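Local coordinates for uncharacterized HIT-like protein HP_0404 (Helicobacter pylori 26695, PDB 4ZGL) that probably hydrolyses adenosine 5'-monophosphoramidates, as a HINT-type member of the histidine triad (HIT) family, at residues I17-R22 / I40-I45; Q46-I51 / L94-L99. All blocks are in the same frame, centred on the assembly; numbering follows the deposited sequence.

Interaction 1 of 2, residues I17-R22 / I40-I45; sequences ILENER and IPKQSI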
ATOM      1  N   ILE A  17      -5.941 -17.934   3.394  1.00 66.92           N
ATOM      2  CA  ILE A  17      -6.845 -17.491   2.337  1.00 66.75           C
ATOM      3  C   ILE A  17      -6.296 -17.956   0.991  1.00 67.26           C
ATOM      4  O   ILE A  17      -6.995 -18.624   0.232  1.00 69.09           O
ATOM      5  CB  ILE A  17      -7.005 -15.956   2.341  1.00 64.38           C
ATOM      6  CG1 ILE A  17      -7.727 -15.521   3.630  1.00 64.41           C
ATOM      7  CG2 ILE A  17      -7.773 -15.500   1.102  1.00 64.34           C
ATOM      8  CD1 ILE A  17      -7.661 -14.041   3.936  1.00 62.25           C
ATOM      9  N   LEU A  18      -5.047 -17.586   0.716  1.00 65.90           N
ATOM     10  CA  LEU A  18      -4.347 -17.984  -0.500  1.00 66.58           C
ATOM     11  C   LEU A  18      -2.860 -18.106  -0.200  1.00 66.09           C
ATOM     12  O   LEU A  18      -2.350 -17.451   0.706  1.00 64.54           O
ATOM     13  CB  LEU A  18      -4.561 -16.953  -1.615  1.00 65.45           C
ATOM     14  CG  LEU A  18      -4.307 -17.441  -3.056  1.00 67.00           C
ATOM     15  CD1 LEU A  18      -5.481 -18.204  -3.703  1.00 69.34           C
ATOM     16  CD2 LEU A  18      -3.957 -16.237  -3.938  1.00 65.56           C
ATOM     17  N   GLU A  19      -2.167 -18.939  -0.968  1.00 67.65           N
ATOM     18  CA  GLU A  19      -0.731 -19.119  -0.822  1.00 67.63           C
ATOM     19  C   GLU A  19      -0.077 -19.405  -2.167  1.00 68.83           C
ATOM     20  O   GLU A  19      -0.698 -19.955  -3.078  1.00 70.52           O
ATOM     21  CB  GLU A  19      -0.450 -20.277   0.133  1.00 69.30           C
ATOM     22  CG  GLU A  19       1.027 -20.535   0.404  1.00 69.62           C
ATOM     23  CD  GLU A  19       1.261 -21.642   1.420  1.00 71.45           C
ATOM     24  OE1 GLU A  19       0.386 -22.531   1.559  1.00 73.24           O
ATOM     25  OE2 GLU A  19       2.334 -21.623   2.068  1.00 71.35           O
ATOM     26  N   ASN A  20       1.191 -19.029  -2.279  1.00 68.26           N
ATOM     27  CA  ASN A  20       1.988 -19.371  -3.452  1.00 69.86           C
ATOM     28  C   ASN A  20       3.472 -19.406  -3.069  1.00 69.97           C
ATOM     29  O   ASN A  20       3.790 -19.225  -1.888  1.00 68.88           O
ATOM     30  CB  ASN A  20       1.651 -18.423  -4.625  1.00 69.20           C
ATOM     31  CG  ASN A  20       2.425 -17.114  -4.587  1.00 67.16           C
ATOM     32  OD1 ASN A  20       3.265 -16.892  -3.721  1.00 66.26           O
ATOM     33  ND2 ASN A  20       2.134 -16.233  -5.537  1.00 66.68           N
ATOM     34  N   GLU A  21       4.354 -19.652  -4.044  1.00 71.56           N
ATOM     35  CA  GLU A  21       5.795 -19.885  -3.766  1.00 72.41           C
ATOM     36  C   GLU A  21       6.437 -18.770  -2.955  1.00 70.13           C
ATOM     37  O   GLU A  21       7.349 -19.036  -2.174  1.00 70.55           O
ATOM     38  CB  GLU A  21       6.738 -20.063  -5.036  1.00 74.58           C
ATOM     39  CG  GLU A  21       6.131 -20.482  -6.407  1.00 76.57           C
ATOM     40  CD  GLU A  21       5.407 -21.821  -6.362  1.00 78.67           C
ATOM     41  OE1 GLU A  21       5.654 -22.605  -5.421  1.00 79.24           O
ATOM     42  OE2 GLU A  21       4.593 -22.093  -7.277  1.00 79.99           O
ATOM     43  N   ARG A  22       6.014 -17.528  -3.190  1.00 68.04           N
ATOM     44  CA  ARG A  22       6.657 -16.362  -2.581  1.00 66.13           C
ATOM     45  C   ARG A  22       5.806 -15.620  -1.547  1.00 63.82           C
ATOM     46  O   ARG A  22       6.348 -14.847  -0.759  1.00 62.58           O
ATOM     47  CB  ARG A  22       7.103 -15.383  -3.673  1.00 65.96           C
ATOM     48  CG  ARG A  22       8.292 -15.853  -4.500  1.00 68.36           C
ATOM     49  CD  ARG A  22       8.669 -14.814  -5.541  1.00 68.38           C
ATOM     50  NE  ARG A  22       9.742 -15.178  -6.479  1.00 71.06           N
ATOM     51  CZ  ARG A  22       9.586 -16.062  -7.457  1.00 73.47           C
ATOM     52  NH1 ARG A  22       8.434 -16.707  -7.584  1.00 73.52           N
ATOM     53  NH2 ARG A  22      10.589 -16.327  -8.286  1.00 76.14           N
ATOM     54  N   ILE A  40       1.531 -11.485   3.313  1.00 55.69           N
ATOM     55  CA  ILE A  40       2.933 -11.479   3.743  1.00 55.93           C
ATOM     56  C   ILE A  40       3.847 -12.216   2.771  1.00 57.02           C
ATOM     57  O   ILE A  40       3.441 -13.205   2.142  1.00 58.14           O
ATOM     58  CB  ILE A  40       3.161 -11.941   5.200  1.00 56.69           C
ATOM     59  CG1 ILE A  40       2.911 -13.453   5.395  1.00 58.47           C
ATOM     60  CG2 ILE A  40       2.323 -11.077   6.122  1.00 55.87           C
ATOM     61  CD1 ILE A  40       3.441 -14.009   6.696  1.00 59.70           C
ATOM     62  N   PRO A  41       5.074 -11.699   2.606  1.00 56.94           N
ATOM     63  CA  PRO A  41       6.072 -12.410   1.818  1.00 58.38           C
ATOM     64  C   PRO A  41       6.660 -13.534   2.654  1.00 59.89           C
ATOM     65  O   PRO A  41       6.913 -13.339   3.840  1.00 59.72           O
ATOM     66  CB  PRO A  41       7.117 -11.332   1.535  1.00 57.91           C
ATOM     67  CG  PRO A  41       7.011 -10.404   2.696  1.00 56.68           C
ATOM     68  CD  PRO A  41       5.544 -10.359   3.011  1.00 55.76           C
ATOM     69  N   LYS A  42       6.839 -14.705   2.054  1.00 61.60           N
ATOM     70  CA  LYS A  42       7.450 -15.834   2.757  1.00 63.40           C
ATOM     71  C   LYS A  42       8.911 -15.540   3.088  1.00 63.99           C
ATOM     72  O   LYS A  42       9.434 -16.008   4.097  1.00 64.99           O
ATOM     73  CB  LYS A  42       7.345 -17.112   1.923  1.00 65.39           C
ATOM     74  CG  LYS A  42       5.935 -17.661   1.807  1.00 65.46           C
ATOM     75  CD  LYS A  42       5.916 -18.896   0.927  1.00 67.74           C
ATOM     76  CE  LYS A  42       4.621 -19.670   1.074  1.00 68.48           C
ATOM     77  NZ  LYS A  42       4.680 -20.939   0.301  1.00 71.11           N
ATOM     78  N   GLN A  43       9.555 -14.757   2.228  1.00 63.63           N
ATOM     79  CA  GLN A  43      10.915 -14.292   2.462  1.00 64.24           C
ATOM     80  C   GLN A  43      10.972 -13.424   3.717  1.00 63.06           C
ATOM     81  O   GLN A  43      10.021 -12.710   4.031  1.00 61.31           O
ATOM     82  CB  GLN A  43      11.406 -13.500   1.250  1.00 64.16           C
ATOM     83  CG  GLN A  43      12.887 -13.150   1.273  1.00 65.44           C
ATOM     84  CD  GLN A  43      13.292 -12.275   0.103  1.00 65.53           C
ATOM     85  OE1 GLN A  43      12.785 -12.433  -1.012  1.00 65.73           O
ATOM     86  NE2 GLN A  43      14.203 -11.341   0.348  1.00 65.65           N
ATOM     87  N   SER A  44      12.094 -13.498   4.429  1.00 64.29           N
ATOM     88  CA  SER A  44      12.263 -12.788   5.693  1.00 63.76           C
ATOM     89  C   SER A  44      12.558 -11.318   5.457  1.00 62.52           C
ATOM     90  O   SER A  44      13.692 -10.932   5.204  1.00 63.50           O
ATOM     91  CB  SER A  44      13.390 -13.414   6.512  1.00 65.91           C
ATOM     92  OG  SER A  44      13.599 -12.690   7.711  1.00 65.72           O
ATOM     93  N   ILE A  45      11.511 -10.508   5.493  1.00 60.62           N
ATOM     94  CA  ILE A  45      11.633  -9.089   5.286  1.00 59.50           C
ATOM     95  C   ILE A  45      10.817  -8.331   6.314  1.00 58.27           C
ATOM     96  O   ILE A  45       9.661  -8.665   6.535  1.00 57.52           O
ATOM     97  CB  ILE A  45      11.105  -8.738   3.907  1.00 58.60           C
ATOM     98  CG1 ILE A  45      11.659  -9.634   2.812  1.00 60.06           C
ATOM     99  CG2 ILE A  45      11.382  -7.291   3.527  1.00 57.89           C
ATOM    100  CD1 ILE A  45      10.784  -9.587   1.582  1.00 59.38           C
TER
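Lys42 reaches from the end of strand 36-41 across the turn that follows strand 16-19 and carries most of this contact. Its CG lies anti to the carbonyl carbon (chi1 -70°) and the chain beyond is fully extended, which takes the ammonium group past Arg22 and Glu21 to Glu19 and Asn20. Along the way CB and CG run beside the carbonyl of Arg22, and Lys42 CD passes 3.4 Å from Glu21 O. At the far end NZ has two acceptors. Lys42 NZ donates to Asn20 O at 2.9 Å, approaching from above the plane of that carbonyl. A salt bridge joins Lys42 NZ to Glu19 OE2 at 3.0 Å, although the hydrogen bond within it is weak. Glu19 meets the lysine at about a right angle: its CG is anti to the backbone N (chi1 -178°) and its extended chain carries the carboxylate across the lysine's end.

At the other end of the lysine the backbones join directly. Lys42 N gives a nearly straight bond (168°) to Arg22 O at 2.9 Å, and Pro41 CA adds a CA-H...O contact to the same oxygen. The turn is shaped from within by Asn20, whose OD1 accepts from Arg22 N at 2.9 Å in an Asx turn and also takes the N-H of Phe23. Lysine and asparagine therefore hold different parts of the bend, one its Asn20 carbonyl and the other its following N-H groups.

The turn leads into strand 23-27, which lies between strands 16-19 and 36-41 in the antiparallel sheet, so Lys42 spans the start of this middle strand. Asn20 and Arg22 also touch helix 53-70, at Phe62 and Gln58.

Interaction 2 of 2, residues Q46-I51 / L94-L99; sequences QDFNGI and LHFHIL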
ATOM      1  N   GLN A  46      11.395  -7.276   6.884  1.00 58.30           N
ATOM      2  CA  GLN A  46      10.851  -6.651   8.089  1.00 57.85           C
ATOM      3  C   GLN A  46       9.731  -5.647   7.842  1.00 56.13           C
ATOM      4  O   GLN A  46       8.779  -5.576   8.619  1.00 55.72           O
ATOM      5  CB  GLN A  46      11.981  -5.964   8.856  1.00 59.03           C
ATOM      6  CG  GLN A  46      11.593  -5.504  10.251  1.00 59.29           C
ATOM      7  CD  GLN A  46      12.772  -4.981  11.032  1.00 60.93           C
ATOM      8  OE1 GLN A  46      13.892  -5.456  10.871  1.00 62.36           O
ATOM      9  NE2 GLN A  46      12.527  -4.007  11.893  1.00 61.05           N
ATOM     10  N   ASP A  47       9.869  -4.851   6.788  1.00 55.45           N
ATOM     11  CA  ASP A  47       8.897  -3.803   6.476  1.00 54.06           C
ATOM     12  C   ASP A  47       8.966  -3.413   4.997  1.00 53.64           C
ATOM     13  O   ASP A  47       9.724  -4.012   4.228  1.00 54.47           O
ATOM     14  CB  ASP A  47       9.115  -2.587   7.388  1.00 54.21           C
ATOM     15  CG  ASP A  47      10.526  -2.006   7.289  1.00 55.33           C
ATOM     16  OD1 ASP A  47      11.247  -2.277   6.302  1.00 55.82           O
ATOM     17  OD2 ASP A  47      10.916  -1.262   8.211  1.00 56.03           O
ATOM     18  N   PHE A  48       8.161  -2.429   4.602  1.00 52.60           N
ATOM     19  CA  PHE A  48       8.065  -2.033   3.203  1.00 52.40           C
ATOM     20  C   PHE A  48       9.389  -1.504   2.663  1.00 53.51           C
ATOM     21  O   PHE A  48       9.730  -1.729   1.507  1.00 54.15           O
ATOM     22  CB  PHE A  48       6.973  -0.986   3.017  1.00 51.35           C
ATOM     23  CG  PHE A  48       6.688  -0.660   1.582  1.00 51.30           C
ATOM     24  CD1 PHE A  48       5.976  -1.545   0.780  1.00 51.20           C
ATOM     25  CD2 PHE A  48       7.136   0.531   1.025  1.00 51.68           C
ATOM     26  CE1 PHE A  48       5.716  -1.247  -0.552  1.00 51.49           C
ATOM     27  CE2 PHE A  48       6.879   0.835  -0.302  1.00 51.97           C
ATOM     28  CZ  PHE A  48       6.166  -0.054  -1.091  1.00 51.88           C
ATOM     29  N   ASN A  49      10.139  -0.799   3.496  1.00 54.09           N
ATOM     30  CA  ASN A  49      11.463  -0.322   3.082  1.00 55.54           C
ATOM     31  C   ASN A  49      12.399  -1.408   2.552  1.00 56.86           C
ATOM     32  O   ASN A  49      13.254  -1.126   1.709  1.00 58.16           O
ATOM     33  CB  ASN A  49      12.157   0.438   4.221  1.00 56.28           C
ATOM     34  CG  ASN A  49      11.587   1.827   4.426  1.00 55.70           C
ATOM     35  OD1 ASN A  49      10.916   2.380   3.552  1.00 54.99           O
ATOM     36  ND2 ASN A  49      11.860   2.404   5.584  1.00 56.25           N
ATOM     37  N   GLY A  50      12.237  -2.635   3.045  1.00 56.83           N
ATOM     38  CA  GLY A  50      13.127  -3.740   2.701  1.00 58.34           C
ATOM     39  C   GLY A  50      12.592  -4.709   1.662  1.00 58.29           C
ATOM     40  O   GLY A  50      13.033  -5.848   1.612  1.00 59.42           O
ATOM     41  N   ILE A  51      11.639  -4.276   0.839  1.00 57.25           N
ATOM     42  CA  ILE A  51      11.141  -5.098  -0.283  1.00 57.56           C
ATOM     43  C   ILE A  51      11.677  -4.517  -1.583  1.00 58.73           C
ATOM     44  O   ILE A  51      11.714  -3.299  -1.730  1.00 58.42           O
ATOM     45  CB  ILE A  51       9.586  -5.198  -0.338  1.00 55.97           C
ATOM     46  CG1 ILE A  51       9.110  -6.072  -1.513  1.00 56.68           C
ATOM     47  CG2 ILE A  51       8.931  -3.830  -0.475  1.00 54.80           C
ATOM     48  CD1 ILE A  51       7.998  -7.039  -1.155  1.00 56.07           C
ATOM     49  N   LEU A  94       7.141  -7.754   7.124  1.00 55.16           N
ATOM     50  CA  LEU A  94       6.382  -6.979   6.153  1.00 53.81           C
ATOM     51  C   LEU A  94       5.012  -7.594   5.979  1.00 53.51           C
ATOM     52  O   LEU A  94       4.889  -8.788   5.722  1.00 54.31           O
ATOM     53  CB  LEU A  94       7.107  -6.930   4.805  1.00 53.94           C
ATOM     54  CG  LEU A  94       6.309  -6.379   3.617  1.00 52.99           C
ATOM     55  CD1 LEU A  94       5.811  -4.966   3.890  1.00 51.91           C
ATOM     56  CD2 LEU A  94       7.155  -6.429   2.353  1.00 53.68           C
ATOM     57  N   HIS A  95       3.979  -6.779   6.130  1.00 52.58           N
ATOM     58  CA  HIS A  95       2.628  -7.244   5.876  1.00 52.46           C
ATOM     59  C   HIS A  95       1.714  -6.112   5.452  1.00 51.39           C
ATOM     60  O   HIS A  95       1.838  -4.981   5.929  1.00 50.90           O
ATOM     61  CB  HIS A  95       2.066  -7.947   7.108  1.00 53.39           C
ATOM     62  CG  HIS A  95       2.011  -7.089   8.325  1.00 53.42           C
ATOM     63  ND1 HIS A  95       3.123  -6.822   9.093  1.00 53.94           N
ATOM     64  CD2 HIS A  95       0.975  -6.461   8.926  1.00 53.32           C
ATOM     65  CE1 HIS A  95       2.775  -6.057  10.112  1.00 54.18           C
ATOM     66  NE2 HIS A  95       1.478  -5.822  10.032  1.00 53.82           N
ATOM     67  N   PHE A  96       0.817  -6.431   4.528  1.00 51.28           N
ATOM     68  CA  PHE A  96      -0.202  -5.502   4.080  1.00 50.59           C
ATOM     69  C   PHE A  96      -1.546  -5.903   4.664  1.00 51.08           C
ATOM     70  O   PHE A  96      -1.944  -7.065   4.572  1.00 51.95           O
ATOM     71  CB  PHE A  96      -0.290  -5.495   2.557  1.00 50.49           C
ATOM     72  CG  PHE A  96       0.785  -4.691   1.897  1.00 50.12           C
ATOM     73  CD1 PHE A  96       2.017  -5.259   1.614  1.00 50.69           C
ATOM     74  CD2 PHE A  96       0.563  -3.363   1.553  1.00 49.51           C
ATOM     75  CE1 PHE A  96       3.016  -4.517   1.001  1.00 50.71           C
ATOM     76  CE2 PHE A  96       1.552  -2.617   0.942  1.00 49.50           C
ATOM     77  CZ  PHE A  96       2.779  -3.193   0.667  1.00 50.13           C
ATOM     78  N   HIS A  97      -2.232  -4.941   5.270  1.00 50.81           N
ATOM     79  CA  HIS A  97      -3.600  -5.138   5.722  1.00 51.51           C
ATOM     80  C   HIS A  97      -4.528  -4.939   4.535  1.00 51.35           C
ATOM     81  O   HIS A  97      -4.378  -3.981   3.775  1.00 50.59           O
ATOM     82  CB  HIS A  97      -3.953  -4.139   6.818  1.00 51.62           C
ATOM     83  CG  HIS A  97      -3.116  -4.273   8.052  1.00 52.13           C
ATOM     84  ND1 HIS A  97      -3.586  -4.847   9.211  1.00 53.50           N
ATOM     85  CD2 HIS A  97      -1.843  -3.900   8.310  1.00 51.75           C
ATOM     86  CE1 HIS A  97      -2.644  -4.823  10.131  1.00 53.93           C
ATOM     87  NE2 HIS A  97      -1.573  -4.256   9.610  1.00 52.87           N
ATOM     88  N   ILE A  98      -5.470  -5.861   4.365  1.00 52.37           N
ATOM     89  CA  ILE A  98      -6.558  -5.683   3.413  1.00 52.67           C
ATOM     90  C   ILE A  98      -7.854  -5.616   4.203  1.00 53.71           C
ATOM     91  O   ILE A  98      -8.307  -6.621   4.746  1.00 54.98           O
ATOM     92  CB  ILE A  98      -6.624  -6.825   2.391  1.00 53.44           C
ATOM     93  CG1 ILE A  98      -5.406  -6.759   1.467  1.00 52.71           C
ATOM     94  CG2 ILE A  98      -7.911  -6.736   1.572  1.00 54.25           C
ATOM     95  CD1 ILE A  98      -5.131  -8.055   0.738  1.00 53.75           C
ATOM     96  N   LEU A  99      -8.426  -4.420   4.282  1.00 53.42           N
ATOM     97  CA  LEU A  99      -9.677  -4.196   4.991  1.00 54.64           C
ATOM     98  C   LEU A  99     -10.776  -3.907   3.987  1.00 55.20           C
ATOM     99  O   LEU A  99     -10.501  -3.447   2.884  1.00 54.41           O
ATOM    100  CB  LEU A  99      -9.535  -3.021   5.958  1.00 54.35           C
ATOM    101  CG  LEU A  99      -8.395  -3.119   6.974  1.00 53.97           C
ATOM    102  CD1 LEU A  99      -8.224  -1.809   7.724  1.00 53.81           C
ATOM    103  CD2 LEU A  99      -8.647  -4.259   7.948  1.00 55.47           C
TER
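Leu94, the residue between the first two histidines of the histidine triad motif, makes the main apolar contact with the loop 46-51. With CG anti to the backbone N (chi1 169°), its two methyls meet different parts of that loop. Leu94 CD1 lies against the backbone, 3.5 Å from Phe48 N, while Leu94 CD2 packs 3.7 Å from Ile51 CD1; the leucine and isoleucine side chains cross at about a right angle.

The aromatic contact is between Phe48 and Phe96. Their planes are nearly perpendicular, at 85°, yet neither ring lies over the other's face: they meet rim to rim, Phe48 CD1 standing 3.6 Å from Phe96 CZ. Met56 of helix 53-70 touches both rings, and Phe48 also meets Phe64 and Tyr77 of the second subunit.

Polar interactions serve the loop itself. Gly50 N donates to Asp47 O at 3.1 Å and Ile51 N to Phe48 O at 3.3 Å, while Asp47 OD1 adds a weak bond to Gly50 N. Gln46 O comes near Leu94 N at a poor angle for bonding; it accepts instead from Gln89 NE2, and Leu94 N pairs with the backbone of Ile45.

Across the contact the association is thus essentially apolar: the loop's place against the triad segment rests on the fit of Leu94, Ile51 and the two rings, not on directional bonds between the segments.

After helix 3-9, strand 16-19 opens the sheet, and interaction 1 closes the loop that runs through strands 23-27 and 36-41. Interaction 2 opens immediately afterwards at Gln46 and closes only when the chain, having formed helix 53-70 and strand 77-83, returns through Leu94 into strand 96-100. The two loops are consecutive, neither nested nor crossed. Segments 40-45 and 46-51 are continuous, and Leu94 joins the contacts again through a probable backbone hydrogen bond, Leu94 N to Ile45 O at 2.7 Å. Interaction 1 ties the first sheet edge to strand 36-41; interaction 2 ties the approach to helix 53-70 to strand 96-100, which lies beside strand 36-41 in the sheet.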